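Local atomic coordinates of putative phosphatase (Bacteroides thetaiotaomicron, PDB entry 3KYA), a protein that is a putative phosphatase of unproven activity that binds zinc and joins an IPT/TIG domain to what is probably a beta-propeller. Residues G108-Y113 with H466-I471; W122-F127 with A163-D168; G142-D147 with G448-D453; N150-Y155 with D168-M173. All blocks are in the same frame, centred on the assembly; numbering follows the deposited sequence.

Contact 1: residues G108-Y113 with H466-I471; sequences GTLCGY and HTIRTI. With EDO (1,2-ethanediol), chain J.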
loop_
_atom_site.group_PDB
_atom_site.type_symbol
_atom_site.label_atom_id
_atom_site.label_comp_id
_atom_site.label_asym_id
_atom_site.label_seq_id
_atom_site.Cartn_x
_atom_site.Cartn_y
_atom_site.Cartn_z
ATOM N N GLY A 108 16.266 -1.956 17.592
ATOM C CA GLY A 108 17.087 -1.953 18.814
ATOM C C GLY A 108 18.487 -2.440 18.497
ATOM O O GLY A 108 18.761 -2.845 17.362
ATOM N N THR A 109 19.371 -2.414 19.493
ATOM C CA THR A 109 20.740 -2.900 19.317
ATOM C C THR A 109 20.982 -3.987 20.354
ATOM O O THR A 109 20.928 -3.720 21.554
ATOM C CB THR A 109 21.773 -1.767 19.433
ATOM O OG1 THR A 109 21.485 -0.756 18.445
ATOM C CG2 THR A 109 23.224 -2.296 19.217
ATOM N N LEU A 110 21.218 -5.215 19.886
ATOM C CA LEU A 110 21.425 -6.369 20.779
ATOM C C LEU A 110 22.839 -6.421 21.364
ATOM O O LEU A 110 23.023 -6.544 22.581
ATOM C CB LEU A 110 21.188 -7.670 19.999
ATOM C CG LEU A 110 21.338 -8.979 20.777
ATOM C CD1 LEU A 110 20.171 -9.139 21.770
ATOM C CD2 LEU A 110 21.475 -10.170 19.837
ATOM N N CYS A 111 23.840 -6.391 20.494
ATOM C CA CYS A 111 25.231 -6.488 20.945
ATOM C C CYS A 111 26.169 -5.960 19.893
ATOM O O CYS A 111 25.768 -5.761 18.740
ATOM C CB CYS A 111 25.589 -7.931 21.296
ATOM S SG CYS A 111 25.403 -9.099 19.946
ATOM N N GLY A 112 27.420 -5.747 20.290
ATOM C CA GLY A 112 28.410 -5.148 19.409
ATOM C C GLY A 112 28.413 -3.641 19.596
ATOM O O GLY A 112 27.454 -3.062 20.122
ATOM N N TYR A 113 29.517 -3.011 19.210
ATOM C CA TYR A 113 29.648 -1.560 19.262
ATOM C C TYR A 113 30.819 -1.107 18.412
ATOM O O TYR A 113 31.686 -1.900 18.029
ATOM C CB TYR A 113 29.822 -1.037 20.690
ATOM C CG TYR A 113 31.148 -1.354 21.341
ATOM C CD1 TYR A 113 31.384 -2.602 21.916
ATOM C CD2 TYR A 113 32.152 -0.400 21.417
ATOM C CE1 TYR A 113 32.601 -2.893 22.532
ATOM C CE2 TYR A 113 33.367 -0.676 22.032
ATOM C CZ TYR A 113 33.587 -1.924 22.585
ATOM O OH TYR A 113 34.784 -2.205 23.199
ATOM N N HIS A 466 28.946 -2.702 12.873
ATOM C CA HIS A 466 29.595 -3.751 13.681
ATOM C C HIS A 466 28.701 -4.215 14.841
ATOM O O HIS A 466 29.177 -4.515 15.962
ATOM C CB HIS A 466 30.965 -3.322 14.209
ATOM C CG HIS A 466 31.874 -2.753 13.155
ATOM N ND1 HIS A 466 31.760 -3.074 11.818
ATOM C CD2 HIS A 466 32.969 -1.958 13.259
ATOM C CE1 HIS A 466 32.701 -2.441 11.136
ATOM N NE2 HIS A 466 33.454 -1.765 11.989
ATOM N N THR A 467 27.410 -4.312 14.543
ATOM C CA THR A 467 26.395 -4.675 15.521
ATOM C C THR A 467 25.364 -5.682 15.011
ATOM O O THR A 467 25.172 -5.876 13.787
ATOM C CB THR A 467 25.574 -3.428 15.936
ATOM O OG1 THR A 467 25.125 -2.737 14.758
ATOM C CG2 THR A 467 26.407 -2.457 16.775
ATOM N N ILE A 468 24.727 -6.335 15.976
ATOM C CA ILE A 468 23.548 -7.135 15.721
ATOM C C ILE A 468 22.406 -6.257 16.228
ATOM O O ILE A 468 22.417 -5.831 17.396
ATOM C CB ILE A 468 23.533 -8.475 16.455
ATOM C CG1 ILE A 468 24.738 -9.349 16.071
ATOM C CG2 ILE A 468 22.231 -9.195 16.169
ATOM C CD1 ILE A 468 24.858 -9.686 14.569
ATOM N N ARG A 469 21.454 -5.959 15.340
ATOM C CA ARG A 469 20.294 -5.130 15.634
ATOM C C ARG A 469 19.058 -6.019 15.733
ATOM O O ARG A 469 19.065 -7.161 15.269
ATOM C CB ARG A 469 20.056 -4.093 14.535
ATOM C CG ARG A 469 21.259 -3.279 14.124
ATOM C CD ARG A 469 21.703 -2.306 15.174
ATOM N NE ARG A 469 20.771 -1.197 15.374
ATOM C CZ ARG A 469 20.697 -0.112 14.607
ATOM N NH1 ARG A 469 21.476 0.034 13.536
ATOM N NH2 ARG A 469 19.827 0.847 14.917
ATOM N N THR A 470 18.018 -5.503 16.373
ATOM C CA THR A 470 16.758 -6.208 16.474
ATOM C C THR A 470 15.648 -5.345 15.899
ATOM O O THR A 470 15.765 -4.124 15.881
ATOM C CB THR A 470 16.377 -6.534 17.940
ATOM O OG1 THR A 470 16.343 -5.332 18.718
ATOM C CG2 THR A 470 17.375 -7.510 18.555
ATOM N N ILE A 471 14.595 -5.986 15.398
ATOM C CA ILE A 471 13.361 -5.281 15.042
ATOM C C ILE A 471 12.302 -6.083 15.763
ATOM O O ILE A 471 12.091 -7.264 15.456
ATOM C CB ILE A 471 13.065 -5.215 13.555
ATOM C CG1 ILE A 471 14.254 -4.598 12.815
ATOM C CG2 ILE A 471 11.771 -4.390 13.340
ATOM C CD1 ILE A 471 14.121 -4.577 11.268
HETATM C C1 EDO J . 24.674 -3.720 24.481
HETATM O O1 EDO J . 23.325 -3.592 24.949
HETATM C C2 EDO J . 24.796 -3.108 23.085
HETATM O O2 EDO J . 26.137 -2.652 22.844
HETATM O O HOH W 1 31.454 -4.597 17.395
#
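Gly108 and Thr470 form an antiparallel hydrogen-bonded pair, with Gly108 N 2.8 Å from Thr470 O and Thr470 N 2.9 Å from Gly108 O. The same glycine carbonyl also takes a bond from Arg469 NE (3.3 Å), which comes to Gly108 O from the face of its plane opposite to Thr470 N. Beyond NE, the guanidinium forms salt bridges with Asp434 and Asp462. Thr470 OG1, set between its backbone N and carbonyl carbon (chi1 56°), sits 3.5 Å from Gly108 CA, where a beta carbon on residue 108 would come too close to it. Further along, Ile468 O accepts from Leu110 N at 2.8 Å and only weakly from Cys111 N, so two residues face one: a classic beta bulge. Ile468 spreads its branches over both, CG2 lying 3.9 Å from Leu110 CD2 and CG1 3.9 Å from Cys111 SG. Strand 105-110 thus joins the sheet of the chain's last three strands, the "Velcro" closure characteristic of beta-propellers.

Contact 2: residues W122-F127 with A163-D168; sequences WRDGPF and AIQLID. With ZN (zinc ion), chain X.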
loop_
_atom_site.group_PDB
_atom_site.type_symbol
_atom_site.label_atom_id
_atom_site.label_comp_id
_atom_site.label_asym_id
_atom_site.label_seq_id
_atom_site.Cartn_x
_atom_site.Cartn_y
_atom_site.Cartn_z
ATOM N N TRP A 122 37.799 -7.268 17.833
ATOM C CA TRP A 122 36.952 -8.439 18.094
ATOM C C TRP A 122 37.224 -8.965 19.491
ATOM O O TRP A 122 38.386 -9.070 19.924
ATOM C CB TRP A 122 37.218 -9.551 17.068
ATOM C CG TRP A 122 36.802 -9.211 15.654
ATOM C CD1 TRP A 122 37.281 -8.185 14.879
ATOM C CD2 TRP A 122 35.865 -9.923 14.828
ATOM N NE1 TRP A 122 36.672 -8.196 13.645
ATOM C CE2 TRP A 122 35.800 -9.251 13.592
ATOM C CE3 TRP A 122 35.059 -11.050 15.023
ATOM C CZ2 TRP A 122 34.980 -9.677 12.552
ATOM C CZ3 TRP A 122 34.249 -11.465 13.994
ATOM C CH2 TRP A 122 34.211 -10.779 12.773
ATOM N N ARG A 123 36.146 -9.306 20.189
ATOM C CA ARG A 123 36.234 -9.825 21.528
ATOM C C ARG A 123 34.973 -10.630 21.827
ATOM O O ARG A 123 33.849 -10.143 21.624
ATOM C CB ARG A 123 36.375 -8.671 22.530
ATOM C CG ARG A 123 36.526 -9.111 24.011
ATOM C CD ARG A 123 36.481 -7.919 24.989
ATOM N NE ARG A 123 37.465 -6.917 24.604
ATOM C CZ ARG A 123 38.774 -7.005 24.853
ATOM N NH1 ARG A 123 39.286 -8.046 25.505
ATOM N NH2 ARG A 123 39.584 -6.042 24.434
ATOM N N ASP A 124 35.169 -11.864 22.283
ATOM C CA ASP A 124 34.077 -12.715 22.708
ATOM C C ASP A 124 33.729 -12.365 24.155
ATOM O O ASP A 124 34.558 -11.826 24.884
ATOM C CB ASP A 124 34.445 -14.196 22.579
ATOM C CG ASP A 124 34.437 -14.690 21.134
ATOM O OD1 ASP A 124 33.972 -13.978 20.213
ATOM O OD2 ASP A 124 34.886 -15.827 20.916
ATOM N N GLY A 125 32.507 -12.677 24.570
ATOM C CA GLY A 125 32.053 -12.360 25.915
ATOM C C GLY A 125 30.609 -11.889 26.019
ATOM O O GLY A 125 29.807 -12.093 25.109
ATOM N N PRO A 126 30.273 -11.237 27.139
ATOM C CA PRO A 126 28.909 -10.781 27.411
ATOM C C PRO A 126 28.405 -9.688 26.471
ATOM O O PRO A 126 29.198 -8.856 25.986
ATOM C CB PRO A 126 29.003 -10.253 28.860
ATOM C CG PRO A 126 30.416 -9.819 28.998
ATOM C CD PRO A 126 31.221 -10.787 28.181
ATOM N N PHE A 127 27.095 -9.680 26.200
ATOM C CA PHE A 127 26.530 -8.631 25.355
ATOM C C PHE A 127 26.688 -7.249 26.000
ATOM O O PHE A 127 26.882 -6.263 25.298
ATOM C CB PHE A 127 25.032 -8.803 25.070
ATOM C CG PHE A 127 24.653 -10.039 24.287
ATOM C CD1 PHE A 127 25.587 -10.822 23.621
ATOM C CD2 PHE A 127 23.310 -10.329 24.104
ATOM C CE1 PHE A 127 25.192 -11.935 22.891
ATOM C CE2 PHE A 127 22.909 -11.430 23.353
ATOM C CZ PHE A 127 23.857 -12.234 22.748
ATOM N N ALA A 163 36.082 -18.008 11.764
ATOM C CA ALA A 163 35.311 -18.681 12.803
ATOM C C ALA A 163 33.824 -18.412 12.586
ATOM O O ALA A 163 33.443 -17.315 12.177
ATOM C CB ALA A 163 35.753 -18.213 14.196
ATOM N N ILE A 164 33.003 -19.435 12.801
ATOM C CA ILE A 164 31.552 -19.284 12.825
ATOM C C ILE A 164 31.223 -19.042 14.302
ATOM O O ILE A 164 31.561 -19.847 15.167
ATOM C CB ILE A 164 30.812 -20.516 12.273
ATOM C CG1 ILE A 164 31.040 -20.635 10.767
ATOM C CG2 ILE A 164 29.293 -20.445 12.589
ATOM C CD1 ILE A 164 30.516 -21.935 10.171
ATOM N N GLN A 165 30.596 -17.912 14.592
ATOM C CA GLN A 165 30.285 -17.539 15.969
ATOM C C GLN A 165 28.863 -17.885 16.382
ATOM O O GLN A 165 27.962 -18.033 15.543
ATOM C CB GLN A 165 30.540 -16.042 16.167
ATOM C CG GLN A 165 32.012 -15.644 16.030
ATOM C CD GLN A 165 32.247 -14.188 16.400
ATOM O OE1 GLN A 165 31.624 -13.280 15.843
ATOM N NE2 GLN A 165 33.154 -13.959 17.350
ATOM N N LEU A 166 28.697 -18.043 17.694
ATOM C CA LEU A 166 27.420 -18.308 18.318
ATOM C C LEU A 166 27.001 -17.089 19.129
ATOM O O LEU A 166 27.698 -16.693 20.074
ATOM C CB LEU A 166 27.517 -19.510 19.263
ATOM C CG LEU A 166 26.280 -19.779 20.121
ATOM C CD1 LEU A 166 25.021 -20.013 19.273
ATOM C CD2 LEU A 166 26.538 -20.966 21.054
ATOM N N ILE A 167 25.858 -16.519 18.749
ATOM C CA ILE A 167 25.207 -15.433 19.477
ATOM C C ILE A 167 24.163 -16.172 20.336
ATOM O O ILE A 167 23.122 -16.599 19.816
ATOM C CB ILE A 167 24.541 -14.424 18.503
ATOM C CG1 ILE A 167 25.580 -13.844 17.523
ATOM C CG2 ILE A 167 23.778 -13.332 19.265
ATOM C CD1 ILE A 167 24.960 -13.231 16.203
ATOM N N ASP A 168 24.453 -16.361 21.632
ATOM C CA ASP A 168 23.570 -17.129 22.525
ATOM C C ASP A 168 22.629 -16.148 23.210
ATOM O O ASP A 168 23.011 -15.413 24.116
ATOM C CB ASP A 168 24.377 -17.975 23.531
ATOM C CG ASP A 168 23.522 -19.014 24.264
ATOM O OD1 ASP A 168 22.352 -18.711 24.572
ATOM O OD2 ASP A 168 24.024 -20.137 24.553
HETATM ZN ZN ZN X . 23.242 -22.000 24.855
HETATM O O HOH W 2 21.673 -21.218 25.508
HETATM O O HOH W 3 22.393 -23.901 25.494
HETATM O O HOH W 4 25.002 -22.674 24.772
HETATM O O HOH W 5 24.215 -22.037 26.933
#
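Trp122 brings the CZ3 corner of its indole within 3.7 Å of Gln165 OE1, the ring and amide planes being 43° apart; the same indole stacks on His161 and meets Tyr158 edge-to-face. Two residues on, Asp124 OD1 comes to 3.0 Å from Gln165 NE2, but the angle is too poor for a hydrogen bond. The two side chains are instead joined through Ser176, whose OG is hydrogen-bonded to Asp124 OD2 and to Gln165 NE2. Gln165 reaches this point on an extended chain (chi2 -173°), and its OE1 is held by Tyr158 OH. A leucine in its place would probably leave the hydroxyls of Tyr158 and Ser176 each short of a partner. Phe127 ends the segment, its CZ 3.7 Å from Ile167 CG2, the two side chains crossing at about a right angle, and 3.6 Å from Asp168 O. Asp168 binds a zinc ion through OD2 at 2.0 Å, with four waters and His153 as the other ligands, while its OD1 accepts from Lys170 N. Short strand 125-126 lies beyond strand 173-178, so these side chains span an intervening strand at the edge of an antiparallel propeller blade carrying a zinc site.

Contact 3: residues G142-D147 with G448-D453; sequences GRLAFD and GLVYDD. With EDO (1,2-ethanediol), chain K.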
loop_
_atom_site.group_PDB
_atom_site.type_symbol
_atom_site.label_atom_id
_atom_site.label_comp_id
_atom_site.label_asym_id
_atom_site.label_seq_id
_atom_site.Cartn_x
_atom_site.Cartn_y
_atom_site.Cartn_z
ATOM N N GLY A 142 28.385 -10.624 6.664
ATOM C CA GLY A 142 27.912 -11.869 7.279
ATOM C C GLY A 142 26.510 -12.326 6.951
ATOM O O GLY A 142 25.750 -11.609 6.300
ATOM N N ARG A 143 26.210 -13.565 7.353
ATOM C CA ARG A 143 24.885 -14.164 7.224
ATOM C C ARG A 143 24.503 -14.834 8.541
ATOM O O ARG A 143 25.353 -15.354 9.265
ATOM C CB ARG A 143 24.835 -15.190 6.096
ATOM C CG ARG A 143 25.057 -14.598 4.707
ATOM C CD ARG A 143 23.916 -13.664 4.297
ATOM N NE ARG A 143 24.043 -13.264 2.901
ATOM C CZ ARG A 143 24.875 -12.331 2.443
ATOM N NH1 ARG A 143 25.686 -11.664 3.258
ATOM N NH2 ARG A 143 24.893 -12.059 1.149
ATOM N N LEU A 144 23.212 -14.846 8.820
ATOM C CA LEU A 144 22.675 -15.377 10.061
ATOM C C LEU A 144 21.842 -16.645 9.884
ATOM O O LEU A 144 21.176 -16.823 8.861
ATOM C CB LEU A 144 21.794 -14.300 10.709
ATOM C CG LEU A 144 22.443 -13.001 11.189
ATOM C CD1 LEU A 144 21.357 -11.991 11.625
ATOM C CD2 LEU A 144 23.445 -13.239 12.335
ATOM N N ALA A 145 21.854 -17.519 10.896
ATOM C CA ALA A 145 21.012 -18.726 10.883
ATOM C C ALA A 145 20.779 -19.284 12.277
ATOM O O ALA A 145 21.731 -19.455 13.042
ATOM C CB ALA A 145 21.623 -19.824 9.974
ATOM N N PHE A 146 19.518 -19.523 12.625
ATOM C CA PHE A 146 19.184 -20.166 13.895
ATOM C C PHE A 146 19.418 -21.673 13.860
ATOM O O PHE A 146 19.226 -22.310 12.831
ATOM C CB PHE A 146 17.687 -20.060 14.237
ATOM C CG PHE A 146 17.202 -18.682 14.603
ATOM C CD1 PHE A 146 17.630 -18.067 15.769
ATOM C CD2 PHE A 146 16.263 -18.033 13.811
ATOM C CE1 PHE A 146 17.153 -16.807 16.126
ATOM C CE2 PHE A 146 15.795 -16.772 14.158
ATOM C CZ PHE A 146 16.239 -16.164 15.308
ATOM N N ASP A 147 19.764 -22.253 15.012
ATOM C CA ASP A 147 19.758 -23.699 15.155
ATOM C C ASP A 147 18.263 -24.086 15.132
ATOM O O ASP A 147 17.515 -23.639 15.996
ATOM C CB ASP A 147 20.408 -24.100 16.478
ATOM C CG ASP A 147 20.434 -25.614 16.715
ATOM O OD1 ASP A 147 19.673 -26.361 16.074
ATOM O OD2 ASP A 147 21.221 -26.060 17.597
ATOM N N GLY A 448 23.114 -9.446 6.903
ATOM C CA GLY A 448 22.432 -10.616 7.460
ATOM C C GLY A 448 21.060 -10.294 8.026
ATOM O O GLY A 448 20.827 -9.180 8.519
ATOM N N LEU A 449 20.158 -11.276 7.957
ATOM C CA LEU A 449 18.781 -11.113 8.405
ATOM C C LEU A 449 18.128 -12.454 8.699
ATOM O O LEU A 449 18.238 -13.397 7.897
ATOM C CB LEU A 449 17.950 -10.402 7.311
ATOM C CG LEU A 449 16.514 -10.008 7.655
ATOM C CD1 LEU A 449 16.506 -8.902 8.698
ATOM C CD2 LEU A 449 15.723 -9.566 6.385
ATOM N N VAL A 450 17.476 -12.542 9.854
ATOM C CA VAL A 450 16.675 -13.724 10.226
ATOM C C VAL A 450 15.406 -13.240 10.901
ATOM O O VAL A 450 15.364 -12.121 11.415
ATOM C CB VAL A 450 17.394 -14.714 11.187
ATOM C CG1 VAL A 450 18.467 -15.490 10.463
ATOM C CG2 VAL A 450 17.939 -14.003 12.432
ATOM N N TYR A 451 14.385 -14.093 10.923
ATOM C CA TYR A 451 13.125 -13.793 11.595
ATOM C C TYR A 451 12.719 -14.968 12.458
ATOM O O TYR A 451 12.703 -16.108 11.986
ATOM C CB TYR A 451 12.020 -13.508 10.567
ATOM C CG TYR A 451 10.683 -13.102 11.152
ATOM C CD1 TYR A 451 10.485 -11.818 11.667
ATOM C CD2 TYR A 451 9.591 -13.961 11.118
ATOM C CE1 TYR A 451 9.246 -11.426 12.195
ATOM C CE2 TYR A 451 8.342 -13.569 11.617
ATOM C CZ TYR A 451 8.179 -12.300 12.150
ATOM O OH TYR A 451 6.947 -11.898 12.648
ATOM N N ASP A 452 12.456 -14.694 13.734
ATOM C CA ASP A 452 11.937 -15.685 14.661
ATOM C C ASP A 452 10.420 -15.590 14.503
ATOM O O ASP A 452 9.811 -14.574 14.903
ATOM C CB ASP A 452 12.399 -15.377 16.083
ATOM C CG ASP A 452 11.924 -16.401 17.094
ATOM O OD1 ASP A 452 10.807 -16.956 16.940
ATOM O OD2 ASP A 452 12.663 -16.625 18.081
ATOM N N ASP A 453 9.819 -16.640 13.925
ATOM C CA ASP A 453 8.381 -16.667 13.626
ATOM C C ASP A 453 7.462 -16.945 14.824
ATOM O O ASP A 453 6.227 -16.992 14.673
ATOM C CB ASP A 453 8.104 -17.638 12.453
ATOM C CG ASP A 453 8.712 -19.030 12.657
ATOM O OD1 ASP A 453 9.002 -19.415 13.810
ATOM O OD2 ASP A 453 8.885 -19.742 11.641
HETATM C C1 EDO K . 5.612 -8.617 10.589
HETATM O O1 EDO K . 5.926 -7.471 9.793
HETATM C C2 EDO K . 6.586 -8.675 11.756
HETATM O O2 EDO K . 6.007 -9.388 12.849
#
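The Phe146 ring presents its edge to the backbone between Tyr451 and Asp452: Tyr451 C lies in the ring plane, and Tyr451 O is 3.8 Å from Phe146 CE2. Val450 CG2 approaches the ring obliquely, 3.9 Å from CE2, while Asp452 CB meets Phe146 CZ at 4.0 Å, its carboxylate turned 73° from the ring and salt-bridged to Lys151. Tyr451 points the other way, its OH hydrogen-bonded (2.7 Å) to a 1,2-ethanediol whose O2 lies at the phenol ring's edge, near its plane. Val450 also wedges CG1 against Leu144, 3.5 Å from CB; this methyl stands anti to its own carbonyl carbon (chi1 -73°). Gly448 CA passes 4.3 Å from Arg143 CA, and a beta carbon on residue 448 would press on Leu144 CG. These strands, the innermost of two adjacent blades, run 18° from parallel without a direct hydrogen bond between the segments. Gln376 bridges them instead, giving NE2 to Leu144 O and taking Leu449 N on OE1. The joint therefore depends chiefly on apolar packing, with polar atoms served by a neighbouring side chain.

Contact 4: residues N150-Y155 with D168-M173; sequences NKDHLY and DLKNRM. With ZN (zinc ion), chain X; EDO (1,2-ethanediol), chain L; EDO (1,2-ethanediol), chain H.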
loop_
_atom_site.group_PDB
_atom_site.type_symbol
_atom_site.label_atom_id
_atom_site.label_comp_id
_atom_site.label_asym_id
_atom_site.label_seq_id
_atom_site.Cartn_x
_atom_site.Cartn_y
_atom_site.Cartn_z
ATOM N N ASN A 150 16.954 -25.093 18.458
ATOM C CA ASN A 150 17.069 -24.169 19.587
ATOM C C ASN A 150 17.265 -22.746 19.103
ATOM O O ASN A 150 18.382 -22.336 18.770
ATOM C CB ASN A 150 18.222 -24.603 20.510
ATOM C CG ASN A 150 18.393 -23.690 21.719
ATOM O OD1 ASN A 150 17.640 -22.741 21.907
ATOM N ND2 ASN A 150 19.390 -23.979 22.539
ATOM N N LYS A 151 16.175 -21.984 19.050
ATOM C CA LYS A 151 16.234 -20.612 18.540
ATOM C C LYS A 151 16.931 -19.607 19.484
ATOM O O LYS A 151 17.048 -18.438 19.148
ATOM C CB LYS A 151 14.850 -20.117 18.047
ATOM C CG LYS A 151 14.472 -20.754 16.701
ATOM C CD LYS A 151 13.301 -20.064 16.011
ATOM C CE LYS A 151 12.033 -20.241 16.758
ATOM N NZ LYS A 151 10.886 -19.643 16.016
ATOM N N ASP A 152 17.395 -20.069 20.649
ATOM C CA ASP A 152 18.256 -19.263 21.507
ATOM C C ASP A 152 19.668 -19.209 20.884
ATOM O O ASP A 152 20.477 -18.342 21.246
ATOM C CB ASP A 152 18.381 -19.848 22.921
ATOM C CG ASP A 152 17.085 -19.802 23.714
ATOM O OD1 ASP A 152 16.207 -18.983 23.398
ATOM O OD2 ASP A 152 16.978 -20.561 24.710
ATOM N N HIS A 153 19.976 -20.143 19.980
ATOM C CA HIS A 153 21.289 -20.195 19.349
ATOM C C HIS A 153 21.254 -19.637 17.941
ATOM O O HIS A 153 20.711 -20.273 17.032
ATOM C CB HIS A 153 21.863 -21.611 19.346
ATOM C CG HIS A 153 22.279 -22.095 20.701
ATOM N ND1 HIS A 153 22.649 -23.403 20.945
ATOM C CD2 HIS A 153 22.340 -21.457 21.896
ATOM C CE1 HIS A 153 22.963 -23.535 22.221
ATOM N NE2 HIS A 153 22.775 -22.372 22.820
ATOM N N LEU A 154 21.812 -18.433 17.794
ATOM C CA LEU A 154 21.883 -17.724 16.523
ATOM C C LEU A 154 23.331 -17.726 16.031
ATOM O O LEU A 154 24.224 -17.128 16.667
ATOM C CB LEU A 154 21.375 -16.290 16.690
ATOM C CG LEU A 154 21.394 -15.422 15.436
ATOM C CD1 LEU A 154 20.546 -16.058 14.305
ATOM C CD2 LEU A 154 20.905 -14.011 15.770
ATOM N N TYR A 155 23.576 -18.423 14.926
ATOM C CA TYR A 155 24.921 -18.518 14.354
ATOM C C TYR A 155 25.135 -17.434 13.302
ATOM O O TYR A 155 24.189 -16.996 12.605
ATOM C CB TYR A 155 25.172 -19.909 13.744
ATOM C CG TYR A 155 25.264 -21.058 14.741
ATOM C CD1 TYR A 155 26.425 -21.278 15.486
ATOM C CD2 TYR A 155 24.190 -21.933 14.936
ATOM C CE1 TYR A 155 26.508 -22.325 16.409
ATOM C CE2 TYR A 155 24.267 -22.992 15.860
ATOM C CZ TYR A 155 25.441 -23.188 16.579
ATOM O OH TYR A 155 25.538 -24.225 17.498
ATOM N N ASP A 168 24.453 -16.361 21.632
ATOM C CA ASP A 168 23.570 -17.129 22.525
ATOM C C ASP A 168 22.629 -16.148 23.210
ATOM O O ASP A 168 23.011 -15.413 24.116
ATOM C CB ASP A 168 24.377 -17.975 23.531
ATOM C CG ASP A 168 23.522 -19.014 24.264
ATOM O OD1 ASP A 168 22.352 -18.711 24.572
ATOM O OD2 ASP A 168 24.024 -20.137 24.553
ATOM N N LEU A 169 21.392 -16.125 22.732
ATOM C CA LEU A 169 20.388 -15.163 23.180
ATOM C C LEU A 169 19.903 -15.416 24.603
ATOM O O LEU A 169 19.369 -14.509 25.250
ATOM C CB LEU A 169 19.203 -15.183 22.205
ATOM C CG LEU A 169 19.573 -14.863 20.754
ATOM C CD1 LEU A 169 18.403 -15.104 19.789
ATOM C CD2 LEU A 169 20.101 -13.423 20.639
ATOM N N LYS A 170 20.065 -16.641 25.092
ATOM C CA LYS A 170 19.632 -16.983 26.446
ATOM C C LYS A 170 20.623 -16.489 27.496
ATOM O O LYS A 170 20.217 -15.820 28.452
ATOM C CB LYS A 170 19.427 -18.499 26.611
ATOM C CG LYS A 170 18.932 -18.926 28.013
ATOM C CD LYS A 170 18.977 -20.448 28.166
ATOM C CE LYS A 170 18.498 -20.903 29.529
ATOM N NZ LYS A 170 19.345 -20.418 30.660
ATOM N N ASN A 171 21.904 -16.820 27.337
ATOM C CA ASN A 171 22.894 -16.379 28.337
ATOM C C ASN A 171 23.561 -15.052 27.956
ATOM O O ASN A 171 24.379 -14.538 28.714
ATOM C CB ASN A 171 23.923 -17.477 28.696
ATOM C CG ASN A 171 24.881 -17.800 27.570
ATOM O OD1 ASN A 171 25.804 -18.606 27.744
ATOM N ND2 ASN A 171 24.680 -17.189 26.425
ATOM N N ARG A 172 23.183 -14.489 26.802
ATOM C CA ARG A 172 23.670 -13.188 26.351
ATOM C C ARG A 172 25.203 -13.159 26.282
ATOM O O ARG A 172 25.859 -12.296 26.870
ATOM C CB ARG A 172 23.100 -12.066 27.237
ATOM C CG ARG A 172 21.563 -12.017 27.165
ATOM C CD ARG A 172 20.935 -10.945 28.020
ATOM N NE ARG A 172 21.461 -9.600 27.756
ATOM C CZ ARG A 172 21.056 -8.780 26.790
ATOM N NH1 ARG A 172 20.129 -9.151 25.904
ATOM N NH2 ARG A 172 21.619 -7.579 26.688
HETATM N N MSE A 173 25.740 -14.141 25.561
HETATM C CA MSE A 173 27.169 -14.347 25.390
HETATM C C MSE A 173 27.487 -14.629 23.943
HETATM O O MSE A 173 26.752 -15.366 23.288
HETATM C CB MSE A 173 27.614 -15.582 26.189
HETATM C CG MSE A 173 27.476 -15.518 27.700
HETATM SE SE MSE A 173 28.788 -14.320 28.474
HETATM C CE MSE A 173 30.351 -15.031 27.624
HETATM ZN ZN ZN X . 23.242 -22.000 24.855
HETATM C C1 EDO L . 20.629 -28.583 20.623
HETATM O O1 EDO L . 20.330 -29.492 21.685
HETATM C C2 EDO L . 20.072 -27.218 20.969
HETATM O O2 EDO L . 20.984 -26.502 21.811
HETATM C C1 EDO H . 12.572 -25.545 18.463
HETATM O O1 EDO H . 11.602 -25.721 19.504
HETATM C C2 EDO H . 13.068 -24.099 18.395
HETATM O O2 EDO H . 13.632 -23.671 19.650
HETATM O O HOH W 2 21.673 -21.218 25.508
HETATM O O HOH W 3 22.393 -23.901 25.494
HETATM O O HOH W 4 25.002 -22.674 24.772
HETATM O O HOH W 5 24.215 -22.037 26.933
#
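His153 and Asp168 are clamped together by a metal: His153 NE2 lies 3.1 Å from Asp168 OD2 without a hydrogen bond because both bind one zinc ion, NE2 at 2.1 Å. The side chains run side by side, with imidazole and carboxylate planes 77° apart. Asn150 points ND2 at one face of the imidazole, 3.6 Å above the plane over its centre, while Asn150 OD1 accepts from Asp152 N (3.0 Å) in an Asx turn. With alanine in place of Asn150, Asp152 N would probably lose its side-chain acceptor and the imidazole face its ND2 neighbour. Asp168 OD1 closes a second Asx turn, met by Lys170 N at 3.1 Å nearly in line with its C-O bond. Between these turns Leu169 N binds Asp152 O at 2.8 Å, within the carbonyl plane. The pairing lies at one end of the hairpin of strands 153-159 and 161-168; Leu169 leans on Tyr459 of strand 457-462, and strand 141-147 flanks strand 153-159 on its other side.

The four contacts gather around the joint between the first and last propeller blades. Contact 1 closes the last blade, contacts 2 and 4 belong to the first, and contact 3 joins their innermost strands. Contacts 2 and 4, with centres 10 Å apart, share Asp168 and the zinc, and Phe127 N lies 3.0 Å from Arg172 O. Leu110 ties contact 1 to both: CD2 is 3.6 Å from Leu169 CD2, and CG is 3.9 Å from Phe127 CE2. Between contacts 3 and 4, a salt bridge joins Lys151 NZ to Asp452 OD1 at 2.8 Å. The side chain of Leu110 is about 9 Å from that of Asp168, so the blade closure approaches the zinc site without joining it.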